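Local coordinates for protein neuraminidase (Bacteroides thetaiotaomicron, PDB 5MUL) that is a beta-propeller glycoside hydrolase that binds glucuronic acid and, though named a neuraminidase, probably acts as a rhamnosidase, at residues R68-K73 with K392-L397; W212-T217 with N223-Y228; Y257-P262 with T285-S290; T372-F377 with L423-N428. All blocks are in the same frame, centred on the assembly; numbering follows the deposited sequence.

Contact 1 (R68-K73 with K392-L397); sequences RKLNSK and KKQRKL. With BDP (beta-D-glucopyranuronic acid), chain B.
L70 and Q394 reach for each other from opposite directions, and methyl CD1 of L70 stops 3.5 Å from the amide nitrogen NE2 of Q394 in a plain van der Waals touch. Q394 ends helix 388-394, and its chain, extended beyond CG (chi2 -165°), carries the carboxamide out to the type II turn K69-S72. The oxygen of the same amide is taken by K396: its NZ donates to Q394 OE1 over 2.9 Å, coming in nearly head-on to the carbonyl, which holds the ammonium group facing N71. The gap from K396 NZ to N71 OD1 is 4.5 Å, and two waters bridge it. One donates to N71 OD1 and accepts from K396 NZ; the other accepts from N71 ND2 and again from K396 NZ, tying both ends of the asparagine amide to one lysine. Further back on the helix, K392 extends to the sugar pocket, where its NZ donates to glucuronate O2 over 2.8 Å and also pairs with E389. The contact lies at the surface: L70 and K396 both lean on L390 of helix 388-394, while R68, at the end of strand 62-69, forms a salt bridge with E424 of strand 418-425.

Contact 2 (W212-T217 with N223-Y228); sequences WVWRET and NHDLCY
C227 sits squarely over W212: its CB is 3.5 Å from the centroid of the indole six-membered ring, 17° off the normal. W212 takes the crowded position, CG between backbone N and carbonyl carbon (chi1 69°), which folds the indole against the partner strand. The sulfur of C227 lies oblique to both W212 and W214. This is the tight part, a buried antiparallel ladder in which W212 pairs with C227 and W214 with H224, each through two backbone hydrogen bonds. Between the pairs a beta bulge shifts the register, and the buried carbonyl O of D225 has no hydrogen-bond partner, with V213 CG1 3.3 Å from it. Toward the hairpin turn the contact is more open to solvent: H224 and E216 are partly exposed. W214 CB still packs on one face of the imidazole, but polar bonds hold its rim: H224 NE2 donates in the ring plane to the anti lone pair of E216 OE2 at 2.6 Å, an oxygen that also salt-bridges R194, and H224 ND1 donates almost straight to D225 OD2 over 2.7 Å, which fixes the imidazole's rotation. The hairpin forms the middle two strands of a four-stranded propeller blade, flanked by strands 195-202 and 256-259.

Contact 3 (Y257-P262 with T285-S290); sequences YACRIP and TYWRSS
I261 and W287 do most of the packing here, by CH-pi contact. The isoleucine chain crosses the indole at about a right angle and sets methyl CD1 over one face, 3.6 Å from the centroid of the six-membered ring and 12° off its normal. The other branch lies over the pyrrole half, I261 CG2 approaching W287 CG to 4.0 Å, and the two branches together span the bicycle. W287 presents this face because its CG lies between the backbone N and the carbonyl carbon (chi1 71°), turning the indole toward segment 257-262. A sulfur-aromatic contact adds to this at the far end of the six-membered ring, where C259 SG is 3.8 Å from W287 CH2; it is oblique, and somewhat doubtful because C259 was modelled in two conformers. Replacing W287 by an alanine would probably open a gap beneath I261 CD1 and leave both C259 and I261 without the surface they pack on.

The two sides belong to successive blades of the propeller. Strand 256-259 is the outermost strand of one four-stranded sheet, with a classic beta bulge where A258 and C259 both face L226, and strand 281-287 is an inner strand of the next. Between the two segments themselves the contact is made by side chains.

Among polar interactions, R298 makes a cation-pi contact with W287 and also hydrogen-bonds to W287 O. I261 N donates to D225 OD1 in strand 223-231. R288 NH1 bonds S292 O in its own loop, while its NH2 reaches across to N264 O, just beyond segment 257-262.

Contact 4 (T372-F377 with L423-N428); sequences TDLTDF and LEANTN
L423 and T375 meet through torsions that aim one methyl of each at the other. In L423 the CG lies anti to the backbone N (chi1 -167°), carrying CD1 across to segment 372-377. In T375 the hydroxyl falls between the backbone N and the carbonyl carbon (chi1 63°), which leaves CG2 beside the N and directed at the leucine. The two chains approach at a slant, T375 CG2 lying 3.9 Å from L423 CD1. The same CD1 also touches the base of L374, 4.0 Å from its CB. Further along, L374 CD1 comes to 4.3 Å from the CB of A425, a light contact.

While its methyl packs, the hydroxyl of T375 has two partners: OG1 donates to F377 O over 2.9 Å, in the carbonyl plane, and also hydrogen-bonds to V356 N. T375 CB rests over one face of the F377 ring, toward the rim. An alanine in place of T375 removes CG2 and OG1 together, and would probably leave a gap beside L423 CD1 and F377 O and V356 N without that hydroxyl.

This is plain packing between two propeller sheets. Strand 370-373 is the outer edge of one blade, with L374 leaning on L399 of strand 397-402; strand 418-425 runs in the middle of the last sheet, between 397-402 and the N-terminal strand 22-29, whose L23 touches both L423 and F377.

From the N terminus, contact 1 opens first, at 68-73, and closes only when the chain returns at 392-397, 319 residues on. Within that long loop, contact 2 closes a short hairpin and contact 3 follows in series, linking the same blade to the next; D225 and L226 of contact 2 hydrogen-bond to I261 and C259 of contact 3. Contact 4 opens at 372-377, before contact 1 has closed, and ends at 423-428, making the two cross. They also touch, through L397 with A425. Contact 1, across the chain's centre from contacts 2 and 3, ties the turn after an early strand to the late helix 388-394; contact 4 ties two late sheets, probably where the propeller ring closes.

Contact 1 (R68-K73 with K392-L397)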
# COMPACT_ATOMS: atom_id res chain seq x y z
N ARG A 68 -10.84 18.04 -0.23
CA ARG A 68 -11.77 18.65 0.72
C ARG A 68 -11.00 19.13 1.90
O ARG A 68 -9.93 18.61 2.25
CB ARG A 68 -12.85 17.67 1.18
CG ARG A 68 -12.33 16.48 2.00
CD ARG A 68 -13.43 15.77 2.74
NE ARG A 68 -12.92 14.57 3.43
CZ ARG A 68 -13.54 13.92 4.40
NH1 ARG A 68 -14.66 14.39 4.95
NH2 ARG A 68 -13.00 12.81 4.88
N LYS A 69 -11.59 20.07 2.63
CA LYS A 69 -11.18 20.34 3.98
C LYS A 69 -11.64 19.18 4.86
O LYS A 69 -12.77 18.71 4.79
CB LYS A 69 -11.80 21.66 4.49
CG LYS A 69 -11.26 22.90 3.81
CD LYS A 69 -9.87 23.20 4.33
CE LYS A 69 -9.27 24.40 3.63
NZ LYS A 69 -7.90 24.62 4.16
N LEU A 70 -10.76 18.74 5.72
CA LEU A 70 -11.15 17.77 6.73
C LEU A 70 -12.30 18.35 7.56
O LEU A 70 -12.37 19.56 7.78
CB LEU A 70 -9.97 17.38 7.61
CG LEU A 70 -8.87 16.56 6.92
CD1 LEU A 70 -7.66 16.53 7.84
CD2 LEU A 70 -9.35 15.15 6.59
N ASN A 71 -13.18 17.47 8.00
CA ASN A 71 -14.33 17.83 8.84
C ASN A 71 -15.36 18.61 8.04
O ASN A 71 -16.21 19.28 8.64
CB ASN A 71 -13.93 18.54 10.13
CG ASN A 71 -12.87 17.79 10.92
OD1 ASN A 71 -12.89 16.55 10.93
ND2 ASN A 71 -11.96 18.50 11.56
N SER A 72 -15.33 18.49 6.71
CA SER A 72 -16.40 18.98 5.84
C SER A 72 -16.73 17.92 4.82
O SER A 72 -16.01 16.90 4.72
CB SER A 72 -15.98 20.25 5.11
OG SER A 72 -15.09 19.95 4.04
N LYS A 73 -17.82 18.07 4.09
CA LYS A 73 -18.19 17.09 3.07
C LYS A 73 -18.25 17.69 1.68
O LYS A 73 -18.82 17.08 0.78
CB LYS A 73 -19.51 16.37 3.43
CG LYS A 73 -20.78 17.21 3.27
CD LYS A 73 -22.06 16.38 3.29
CE LYS A 73 -23.28 17.29 3.39
NZ LYS A 73 -24.50 16.60 2.87
N LYS A 392 -0.96 8.64 10.41
CA LYS A 392 0.29 9.03 11.08
C LYS A 392 0.19 10.36 11.82
O LYS A 392 0.76 10.51 12.90
CB LYS A 392 1.40 9.20 10.08
CG LYS A 392 1.83 7.93 9.43
CD LYS A 392 2.78 8.37 8.33
CE LYS A 392 3.19 7.25 7.46
NZ LYS A 392 4.17 7.79 6.46
N LYS A 393 -0.47 11.33 11.21
CA LYS A 393 -0.51 12.70 11.74
C LYS A 393 -1.59 12.91 12.77
O LYS A 393 -1.37 13.69 13.71
CB LYS A 393 -0.66 13.74 10.62
CG LYS A 393 0.52 13.83 9.67
CD LYS A 393 1.84 14.18 10.34
CE LYS A 393 2.94 14.42 9.31
NZ LYS A 393 4.12 15.09 9.91
N GLN A 394 -2.75 12.27 12.61
CA GLN A 394 -3.93 12.56 13.45
C GLN A 394 -4.57 11.35 14.11
O GLN A 394 -5.55 11.46 14.85
CB GLN A 394 -4.98 13.31 12.61
CG GLN A 394 -4.47 14.59 11.96
CD GLN A 394 -5.55 15.52 11.43
OE1 GLN A 394 -6.66 15.57 11.96
NE2 GLN A 394 -5.23 16.26 10.38
N ARG A 395 -4.04 10.14 13.86
CA ARG A 395 -4.66 8.92 14.34
C ARG A 395 -6.14 8.85 14.01
O ARG A 395 -6.95 8.44 14.83
CB ARG A 395 -4.41 8.72 15.86
CG ARG A 395 -2.94 8.57 16.21
CD ARG A 395 -2.37 7.24 15.73
NE ARG A 395 -1.03 7.08 16.26
CZ ARG A 395 0.10 7.36 15.62
NH1 ARG A 395 1.27 7.20 16.23
NH2 ARG A 395 0.09 7.74 14.35
N LYS A 396 -6.48 9.21 12.77
CA LYS A 396 -7.82 9.02 12.25
C LYS A 396 -7.70 8.09 11.07
O LYS A 396 -6.81 8.27 10.23
CB LYS A 396 -8.43 10.34 11.78
CG LYS A 396 -8.65 11.36 12.90
CD LYS A 396 -9.23 12.66 12.36
CE LYS A 396 -9.59 13.62 13.49
NZ LYS A 396 -9.30 15.03 13.09
N LEU A 397 -8.58 7.10 11.02
CA LEU A 397 -8.62 6.08 9.98
C LEU A 397 -9.70 6.48 8.98
O LEU A 397 -10.91 6.56 9.33
CB LEU A 397 -8.94 4.70 10.57
CG LEU A 397 -9.05 3.58 9.55
CD1 LEU A 397 -7.78 3.44 8.72
CD2 LEU A 397 -9.38 2.27 10.28
C1 BDP B . 8.06 11.02 6.97
C2 BDP B . 6.74 10.62 7.60
C3 BDP B . 5.63 11.48 6.99
C4 BDP B . 6.01 12.97 7.06
C5 BDP B . 7.35 13.22 6.40
C6 BDP B . 7.75 14.67 6.44
O2 BDP B . 6.42 9.24 7.37
O3 BDP B . 4.40 11.21 7.65
O4 BDP B . 5.01 13.73 6.39
O5 BDP B . 8.30 12.44 7.12
O6A BDP B . 8.18 15.14 7.52
O1 BDP B . 9.11 10.31 7.63
O6B BDP B . 7.62 15.36 5.41
O HOH W 1 -10.69 14.93 10.19
O HOH W 2 -10.95 17.20 14.03

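Contact 2 (W212-T217 with N223-Y228)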
# COMPACT_ATOMS: atom_id res chain seq x y z
N TRP A 212 8.38 -8.33 1.09
CA TRP A 212 8.02 -8.93 -0.18
C TRP A 212 7.83 -10.42 -0.08
O TRP A 212 8.31 -11.06 0.85
CB TRP A 212 9.03 -8.59 -1.27
CG TRP A 212 10.39 -9.20 -1.13
CD1 TRP A 212 10.88 -10.32 -1.80
CD2 TRP A 212 11.48 -8.72 -0.34
NE1 TRP A 212 12.17 -10.53 -1.47
CE2 TRP A 212 12.58 -9.58 -0.58
CE3 TRP A 212 11.64 -7.66 0.56
CZ2 TRP A 212 13.82 -9.40 0.07
CZ3 TRP A 212 12.87 -7.46 1.17
CH2 TRP A 212 13.94 -8.35 0.95
N VAL A 213 7.18 -10.96 -1.10
CA VAL A 213 7.12 -12.40 -1.32
C VAL A 213 7.83 -12.70 -2.62
O VAL A 213 7.95 -11.87 -3.50
CB VAL A 213 5.66 -12.93 -1.38
CG1 VAL A 213 4.84 -12.48 -0.17
CG2 VAL A 213 4.96 -12.59 -2.66
N TRP A 214 8.33 -13.94 -2.75
CA TRP A 214 8.91 -14.44 -4.01
C TRP A 214 7.84 -15.18 -4.80
O TRP A 214 6.94 -15.77 -4.24
CB TRP A 214 10.02 -15.42 -3.69
CG TRP A 214 11.22 -14.91 -2.96
CD1 TRP A 214 11.67 -15.33 -1.74
CD2 TRP A 214 12.18 -13.94 -3.42
NE1 TRP A 214 12.81 -14.67 -1.41
CE2 TRP A 214 13.15 -13.80 -2.41
CE3 TRP A 214 12.30 -13.16 -4.58
CZ2 TRP A 214 14.26 -12.95 -2.53
CZ3 TRP A 214 13.40 -12.31 -4.70
CH2 TRP A 214 14.36 -12.22 -3.66
N ARG A 215 8.00 -15.19 -6.12
CA ARG A 215 7.16 -16.03 -7.00
C ARG A 215 8.03 -16.67 -8.06
O ARG A 215 8.78 -16.00 -8.78
CB ARG A 215 5.98 -15.30 -7.65
CG ARG A 215 5.00 -16.28 -8.32
CD ARG A 215 4.02 -15.60 -9.26
NE ARG A 215 2.92 -14.95 -8.55
CZ ARG A 215 1.74 -14.70 -9.11
NH1 ARG A 215 1.50 -15.06 -10.36
NH2 ARG A 215 0.79 -14.12 -8.40
N GLU A 216 7.97 -18.01 -8.10
CA GLU A 216 8.90 -18.77 -8.98
C GLU A 216 8.50 -18.77 -10.44
O GLU A 216 9.35 -18.69 -11.33
CB GLU A 216 9.04 -20.21 -8.49
CG GLU A 216 9.72 -20.37 -7.15
CD GLU A 216 11.09 -19.71 -7.11
OE1 GLU A 216 11.92 -19.92 -8.03
OE2 GLU A 216 11.35 -18.97 -6.16
N THR A 217 7.22 -18.90 -10.72
CA THR A 217 6.73 -19.01 -12.10
C THR A 217 5.55 -18.08 -12.32
O THR A 217 5.16 -17.32 -11.44
CB THR A 217 6.29 -20.46 -12.44
OG1 THR A 217 5.02 -20.75 -11.83
CG2 THR A 217 7.31 -21.47 -11.97
N ASN A 223 3.97 -18.51 -5.28
CA ASN A 223 4.35 -17.54 -4.24
C ASN A 223 4.89 -18.26 -3.03
O ASN A 223 4.35 -19.29 -2.59
CB ASN A 223 3.15 -16.74 -3.74
CG ASN A 223 2.66 -15.69 -4.70
OD1 ASN A 223 3.38 -15.27 -5.63
ND2 ASN A 223 1.44 -15.20 -4.44
N HIS A 224 5.93 -17.70 -2.42
CA HIS A 224 6.48 -18.26 -1.21
C HIS A 224 7.25 -17.22 -0.40
O HIS A 224 7.88 -16.33 -0.99
CB HIS A 224 7.38 -19.49 -1.48
CG HIS A 224 8.58 -19.21 -2.36
ND1 HIS A 224 9.84 -18.94 -1.85
CD2 HIS A 224 8.70 -19.20 -3.70
CE1 HIS A 224 10.68 -18.79 -2.86
NE2 HIS A 224 10.01 -18.93 -3.99
N ASP A 225 7.16 -17.37 0.91
CA ASP A 225 7.95 -16.63 1.90
C ASP A 225 7.60 -15.16 2.05
O ASP A 225 6.95 -14.58 1.19
CB ASP A 225 9.44 -16.79 1.63
CG ASP A 225 9.91 -18.26 1.67
OD1 ASP A 225 9.48 -18.97 2.59
OD2 ASP A 225 10.63 -18.66 0.76
N LEU A 226 8.02 -14.61 3.17
CA LEU A 226 7.87 -13.19 3.43
C LEU A 226 9.22 -12.68 3.94
O LEU A 226 9.72 -13.18 4.96
CB LEU A 226 6.73 -13.02 4.42
CG LEU A 226 6.35 -11.61 4.81
CD1 LEU A 226 5.91 -10.78 3.61
CD2 LEU A 226 5.28 -11.62 5.89
N CYS A 227 9.79 -11.71 3.23
CA CYS A 227 11.09 -11.17 3.51
C CYS A 227 11.03 -9.69 3.88
O CYS A 227 10.01 -9.05 3.58
CB CYS A 227 11.97 -11.35 2.27
SG CYS A 227 12.28 -13.09 1.83
N TYR A 228 12.08 -9.19 4.51
CA TYR A 228 12.06 -7.85 5.08
C TYR A 228 13.39 -7.15 4.93
O TYR A 228 14.45 -7.80 5.03
CB TYR A 228 11.69 -7.95 6.54
CG TYR A 228 11.68 -6.63 7.27
CD1 TYR A 228 10.61 -5.74 7.16
CD2 TYR A 228 12.73 -6.27 8.09
CE1 TYR A 228 10.60 -4.54 7.85
CE2 TYR A 228 12.74 -5.07 8.76
CZ TYR A 228 11.67 -4.20 8.68
OH TYR A 228 11.70 -3.01 9.36

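Contact 3 (Y257-P262 with T285-S290)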
# COMPACT_ATOMS: atom_id res chain seq x y z
N TYR A 257 14.26 -13.54 6.30
CA TYR A 257 12.98 -14.17 6.19
C TYR A 257 12.18 -13.84 7.44
O TYR A 257 12.49 -14.30 8.54
CB TYR A 257 13.14 -15.70 5.97
CG TYR A 257 13.57 -15.94 4.58
CD1 TYR A 257 14.90 -15.83 4.21
CD2 TYR A 257 12.64 -16.24 3.60
CE1 TYR A 257 15.30 -15.98 2.90
CE2 TYR A 257 13.01 -16.40 2.26
CZ TYR A 257 14.35 -16.26 1.92
OH TYR A 257 14.72 -16.42 0.62
N ALA A 258 11.14 -13.01 7.30
CA ALA A 258 10.20 -12.74 8.39
C ALA A 258 9.39 -13.97 8.68
O ALA A 258 9.07 -14.28 9.84
CB ALA A 258 9.30 -11.57 8.02
N CYS A 259 9.02 -14.70 7.62
CA CYS A 259 8.30 -15.95 7.76
C CYS A 259 8.64 -16.87 6.59
O CYS A 259 8.66 -16.42 5.44
CB CYS A 259 6.80 -15.64 7.82
SG CYS A 259 5.73 -16.89 8.58
N ARG A 260 8.88 -18.15 6.87
CA ARG A 260 9.03 -19.16 5.82
C ARG A 260 7.65 -19.73 5.54
O ARG A 260 7.01 -20.26 6.43
CB ARG A 260 9.97 -20.28 6.27
CG ARG A 260 11.39 -19.81 6.55
CD ARG A 260 12.15 -19.49 5.28
NE ARG A 260 13.57 -19.22 5.51
CZ ARG A 260 14.52 -19.30 4.58
NH1 ARG A 260 14.22 -19.63 3.34
NH2 ARG A 260 15.78 -19.03 4.88
N ILE A 261 7.18 -19.58 4.29
CA ILE A 261 5.86 -20.01 3.88
C ILE A 261 6.03 -20.69 2.53
O ILE A 261 6.39 -20.06 1.54
CB ILE A 261 4.87 -18.81 3.75
CG1 ILE A 261 4.82 -17.99 5.04
CG2 ILE A 261 3.48 -19.30 3.33
CD1 ILE A 261 4.48 -16.53 4.84
N PRO A 262 5.78 -22.01 2.47
CA PRO A 262 6.12 -22.68 1.22
C PRO A 262 5.16 -22.36 0.10
O PRO A 262 4.07 -21.80 0.32
CB PRO A 262 6.05 -24.17 1.60
CG PRO A 262 5.11 -24.24 2.73
CD PRO A 262 5.26 -22.94 3.49
N THR A 285 -1.17 -10.05 5.65
CA THR A 285 -1.37 -10.88 4.50
C THR A 285 -2.23 -12.08 4.88
O THR A 285 -2.88 -12.04 5.92
CB THR A 285 -0.02 -11.33 3.95
OG1 THR A 285 -0.26 -11.98 2.71
CG2 THR A 285 0.73 -12.21 4.94
N TYR A 286 -2.31 -13.09 4.02
CA TYR A 286 -3.04 -14.32 4.37
C TYR A 286 -2.35 -15.51 3.75
O TYR A 286 -1.67 -15.36 2.74
CB TYR A 286 -4.53 -14.25 3.98
CG TYR A 286 -4.88 -14.10 2.54
CD1 TYR A 286 -4.71 -15.14 1.62
CD2 TYR A 286 -5.42 -12.90 2.06
CE1 TYR A 286 -5.06 -14.99 0.29
CE2 TYR A 286 -5.75 -12.74 0.74
CZ TYR A 286 -5.58 -13.78 -0.16
OH TYR A 286 -5.93 -13.60 -1.48
N TRP A 287 -2.52 -16.69 4.38
CA TRP A 287 -2.06 -17.97 3.83
C TRP A 287 -2.71 -19.08 4.65
O TRP A 287 -3.27 -18.84 5.73
CB TRP A 287 -0.53 -18.09 3.84
CG TRP A 287 0.14 -18.25 5.17
CD1 TRP A 287 0.32 -19.41 5.87
CD2 TRP A 287 0.79 -17.24 5.95
NE1 TRP A 287 0.98 -19.19 7.02
CE2 TRP A 287 1.32 -17.86 7.10
CE3 TRP A 287 1.02 -15.86 5.76
CZ2 TRP A 287 2.01 -17.16 8.08
CZ3 TRP A 287 1.70 -15.17 6.74
CH2 TRP A 287 2.19 -15.81 7.89
N ARG A 288 -2.59 -20.30 4.12
CA ARG A 288 -3.12 -21.51 4.71
C ARG A 288 -1.99 -22.30 5.39
O ARG A 288 -0.94 -22.53 4.82
CB ARG A 288 -3.77 -22.32 3.58
CG ARG A 288 -4.42 -23.66 3.92
CD ARG A 288 -4.81 -24.40 2.64
NE ARG A 288 -3.67 -24.76 1.81
CZ ARG A 288 -2.80 -25.74 2.06
NH1 ARG A 288 -2.90 -26.51 3.15
NH2 ARG A 288 -1.80 -25.96 1.21
N SER A 289 -2.23 -22.71 6.64
CA SER A 289 -1.32 -23.58 7.36
C SER A 289 -1.36 -24.97 6.71
O SER A 289 -2.35 -25.33 6.10
CB SER A 289 -1.76 -23.69 8.82
OG SER A 289 -1.59 -22.45 9.49
N SER A 290 -0.28 -25.72 6.87
CA SER A 290 -0.16 -27.04 6.19
C SER A 290 -1.21 -28.10 6.61
O SER A 290 -1.52 -29.00 5.82
CB SER A 290 1.26 -27.60 6.39
OG SER A 290 1.63 -27.56 7.75

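Contact 4 (T372-F377 with L423-N428)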
# COMPACT_ATOMS: atom_id res chain seq x y z
N THR A 372 -15.64 -6.81 13.61
CA THR A 372 -16.87 -6.06 13.34
C THR A 372 -16.95 -5.70 11.89
O THR A 372 -15.96 -5.81 11.15
CB THR A 372 -16.91 -4.75 14.12
OG1 THR A 372 -15.78 -3.93 13.77
CG2 THR A 372 -16.94 -5.02 15.63
N ASP A 373 -18.13 -5.30 11.45
CA ASP A 373 -18.35 -4.78 10.13
C ASP A 373 -18.55 -3.29 10.21
O ASP A 373 -19.32 -2.79 11.04
CB ASP A 373 -19.55 -5.44 9.48
CG ASP A 373 -19.41 -6.94 9.44
OD1 ASP A 373 -18.39 -7.45 8.93
OD2 ASP A 373 -20.32 -7.66 9.93
N LEU A 374 -17.82 -2.57 9.38
CA LEU A 374 -17.93 -1.11 9.29
C LEU A 374 -19.02 -0.68 8.36
O LEU A 374 -19.55 0.44 8.50
CB LEU A 374 -16.60 -0.50 8.83
CG LEU A 374 -15.38 -0.84 9.71
CD1 LEU A 374 -14.18 -0.06 9.22
CD2 LEU A 374 -15.63 -0.57 11.16
N THR A 375 -19.37 -1.51 7.37
CA THR A 375 -20.59 -1.32 6.60
C THR A 375 -21.53 -2.46 6.90
O THR A 375 -21.13 -3.49 7.39
CB THR A 375 -20.34 -1.29 5.09
OG1 THR A 375 -19.82 -2.57 4.68
CG2 THR A 375 -19.35 -0.16 4.71
N ASP A 376 -22.80 -2.25 6.61
CA ASP A 376 -23.79 -3.35 6.68
C ASP A 376 -24.28 -3.73 5.28
O ASP A 376 -25.33 -4.39 5.14
CB ASP A 376 -24.97 -3.03 7.62
CG ASP A 376 -25.80 -1.89 7.14
OD1 ASP A 376 -25.54 -1.28 6.10
OD2 ASP A 376 -26.83 -1.60 7.83
N PHE A 377 -23.51 -3.37 4.26
CA PHE A 377 -23.78 -3.73 2.88
C PHE A 377 -22.51 -4.29 2.24
O PHE A 377 -21.39 -3.95 2.67
CB PHE A 377 -24.30 -2.53 2.08
CG PHE A 377 -23.37 -1.35 2.05
CD1 PHE A 377 -23.44 -0.35 3.02
CD2 PHE A 377 -22.42 -1.21 1.04
CE1 PHE A 377 -22.60 0.74 2.98
CE2 PHE A 377 -21.59 -0.11 1.00
CZ PHE A 377 -21.68 0.86 1.97
N LEU A 423 -14.89 6.49 4.14
CA LEU A 423 -15.43 6.01 5.41
C LEU A 423 -14.52 6.47 6.53
O LEU A 423 -13.33 6.09 6.58
CB LEU A 423 -15.59 4.48 5.36
CG LEU A 423 -16.44 3.86 6.49
CD1 LEU A 423 -16.80 2.42 6.12
CD2 LEU A 423 -15.77 3.89 7.85
N GLU A 424 -15.05 7.32 7.40
CA GLU A 424 -14.35 7.83 8.55
C GLU A 424 -14.63 6.91 9.73
O GLU A 424 -15.72 6.98 10.30
CB GLU A 424 -14.79 9.27 8.85
CG GLU A 424 -14.57 10.23 7.70
CD GLU A 424 -14.94 11.67 8.01
OE1 GLU A 424 -15.52 11.94 9.07
OE2 GLU A 424 -14.68 12.54 7.16
N ALA A 425 -13.70 6.02 10.04
CA ALA A 425 -13.91 4.97 11.05
C ALA A 425 -13.59 5.46 12.43
O ALA A 425 -12.74 6.29 12.62
CB ALA A 425 -13.03 3.77 10.72
N ASN A 426 -14.28 4.90 13.43
CA ASN A 426 -13.93 5.18 14.81
C ASN A 426 -12.82 4.23 15.27
O ASN A 426 -12.89 3.03 15.02
CB ASN A 426 -15.15 5.04 15.71
CG ASN A 426 -14.96 5.75 17.03
OD1 ASN A 426 -14.21 5.30 17.89
ND2 ASN A 426 -15.61 6.90 17.18
N THR A 427 -11.80 4.78 15.89
CA THR A 427 -10.72 3.99 16.46
C THR A 427 -10.38 4.33 17.91
O THR A 427 -9.53 3.66 18.48
CB THR A 427 -9.45 4.10 15.60
OG1 THR A 427 -9.14 5.47 15.38
CG2 THR A 427 -9.62 3.37 14.26
N ASN A 428 -11.01 5.34 18.51
CA ASN A 428 -10.78 5.63 19.94
C ASN A 428 -11.93 6.41 20.55
O ASN A 428 -13.06 5.91 20.61
CB ASN A 428 -9.43 6.34 20.16
CG ASN A 428 -9.17 7.47 19.17
OD1 ASN A 428 -10.10 8.04 18.59
ND2 ASN A 428 -7.89 7.81 18.99